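Local coordinates for protein bacilliredoxin BrxA (Bacillus subtilis, PDB 3FHK) that acts as a dithiol bacilliredoxin, removing bacillithiol from proteins S-bacillithiolated under oxidative stress, and belongs to the thioredoxin superfamily with a CXC active-site motif, at residues A[48-53]-A[98-103]. The protein carries 2 engineered substitutions. Sequence-based numbering, arbitrary orientation.
Sequences TLVVVN and EYFTGA. Engineered in segment 98-103: Ala103 (natural residue Gln).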
# COMPACT_ATOMS: atom_id res chain seq x y z
N THR A 48 -27.60 -27.20 -15.53
CA THR A 48 -26.99 -26.06 -14.88
C THR A 48 -25.70 -25.66 -15.57
O THR A 48 -24.87 -26.50 -15.90
CB THR A 48 -26.69 -26.35 -13.41
OG1 THR A 48 -27.93 -26.45 -12.68
CG2 THR A 48 -25.85 -25.21 -12.81
N LEU A 49 -25.55 -24.36 -15.80
CA LEU A 49 -24.26 -23.79 -16.17
C LEU A 49 -23.61 -23.22 -14.93
O LEU A 49 -24.14 -22.33 -14.28
CB LEU A 49 -24.40 -22.69 -17.23
CG LEU A 49 -23.06 -22.06 -17.62
CD1 LEU A 49 -22.18 -23.12 -18.24
CD2 LEU A 49 -23.22 -20.86 -18.56
N VAL A 50 -22.45 -23.77 -14.59
CA VAL A 50 -21.67 -23.29 -13.48
C VAL A 50 -20.51 -22.51 -14.09
O VAL A 50 -19.83 -22.99 -15.00
CB VAL A 50 -21.12 -24.46 -12.62
CG1 VAL A 50 -20.18 -23.95 -11.53
CG2 VAL A 50 -22.28 -25.28 -12.01
N VAL A 51 -20.32 -21.30 -13.60
CA VAL A 51 -19.16 -20.52 -14.01
C VAL A 51 -18.23 -20.36 -12.83
O VAL A 51 -18.62 -19.86 -11.77
CB VAL A 51 -19.54 -19.14 -14.56
CG1 VAL A 51 -18.27 -18.33 -14.87
CG2 VAL A 51 -20.42 -19.29 -15.79
N VAL A 52 -17.00 -20.83 -12.99
CA VAL A 52 -15.98 -20.57 -12.00
C VAL A 52 -15.30 -19.27 -12.36
O VAL A 52 -14.49 -19.20 -13.29
CB VAL A 52 -14.97 -21.70 -11.92
CG1 VAL A 52 -13.86 -21.33 -10.96
CG2 VAL A 52 -15.68 -22.96 -11.47
N ASN A 53 -15.65 -18.23 -11.61
CA ASN A 53 -15.24 -16.88 -11.91
C ASN A 53 -13.82 -16.63 -11.42
O ASN A 53 -13.27 -17.46 -10.69
CB ASN A 53 -16.23 -15.89 -11.28
CG ASN A 53 -16.24 -14.54 -11.97
OD1 ASN A 53 -15.53 -14.32 -12.96
ND2 ASN A 53 -17.04 -13.62 -11.45
N GLU A 98 -15.27 -30.22 -5.95
CA GLU A 98 -15.42 -31.60 -5.49
C GLU A 98 -16.41 -32.39 -6.35
O GLU A 98 -16.32 -33.61 -6.44
CB GLU A 98 -15.87 -31.64 -4.04
CG GLU A 98 -14.78 -31.33 -3.03
CD GLU A 98 -15.30 -31.38 -1.61
OE1 GLU A 98 -16.46 -31.81 -1.42
OE2 GLU A 98 -14.57 -30.99 -0.68
N TYR A 99 -17.35 -31.68 -6.97
CA TYR A 99 -18.39 -32.30 -7.80
C TYR A 99 -17.91 -32.55 -9.23
O TYR A 99 -18.53 -33.34 -9.95
CB TYR A 99 -19.64 -31.42 -7.84
CG TYR A 99 -20.40 -31.32 -6.52
CD1 TYR A 99 -21.44 -32.19 -6.23
CD2 TYR A 99 -20.04 -30.39 -5.57
CE1 TYR A 99 -22.13 -32.11 -5.02
CE2 TYR A 99 -20.71 -30.30 -4.36
CZ TYR A 99 -21.75 -31.16 -4.10
OH TYR A 99 -22.41 -31.05 -2.89
N PHE A 100 -16.84 -31.88 -9.63
CA PHE A 100 -16.34 -31.97 -11.00
C PHE A 100 -15.39 -33.17 -11.14
O PHE A 100 -14.21 -33.00 -11.46
CB PHE A 100 -15.60 -30.68 -11.43
CG PHE A 100 -16.46 -29.43 -11.40
CD1 PHE A 100 -17.85 -29.51 -11.30
CD2 PHE A 100 -15.87 -28.18 -11.50
CE1 PHE A 100 -18.63 -28.37 -11.28
CE2 PHE A 100 -16.64 -27.02 -11.49
CZ PHE A 100 -18.02 -27.11 -11.38
N THR A 101 -15.91 -34.37 -10.89
CA THR A 101 -15.09 -35.58 -10.86
C THR A 101 -14.29 -35.73 -12.15
O THR A 101 -14.84 -35.64 -13.25
CB THR A 101 -15.95 -36.85 -10.65
OG1 THR A 101 -16.95 -36.58 -9.66
CG2 THR A 101 -15.10 -38.04 -10.20
N GLY A 102 -12.99 -35.95 -12.01
CA GLY A 102 -12.13 -36.11 -13.16
C GLY A 102 -11.39 -34.84 -13.52
O GLY A 102 -10.28 -34.90 -14.06
N ALA A 103 -12.01 -33.69 -13.23
CA ALA A 103 -11.43 -32.41 -13.63
C ALA A 103 -10.35 -31.90 -12.69
O ALA A 103 -10.46 -32.03 -11.48
CB ALA A 103 -12.53 -31.35 -13.77
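The carbonyl O of Phe100 accepts the backbone N-H of Ala103, an engineered residue, with 2.9 Å between Phe100 O and Ala103 N. This bond closes a type II turn in the loop between helix 90-97 and strand 109-114 of the thioredoxin fold. Gly102 suits the third turn position because its positive phi (98°) would press a CB against the preceding carbonyl O. Phe100 also centres an inverse gamma turn, with a weak bond from Thr101 N to Tyr99 O.

From this bend the Phe100 ring extends to one face of the central sheet and meets strand 47-53 edge-on. Its apolar ring suits this buried place, where it also touches Ala111 of strand 109-114. Val50 and Val52 both point toward the loop, while Val51 points away; beta-branched valine fits an extended backbone, and Val50 packs on Val82 and Val52 on Val84 of the neighbouring strand 80-85. Val52 and the nucleophile Cys56 have their side chains about 9 Å apart. With CG1 anti to its backbone N (chi1 174°), Val50 places this methyl in the ring plane, CG1 lying 3.8 Å from Phe100 CZ. Val52 uses its other branch, CG2, 4.2 Å from Phe100 CE2.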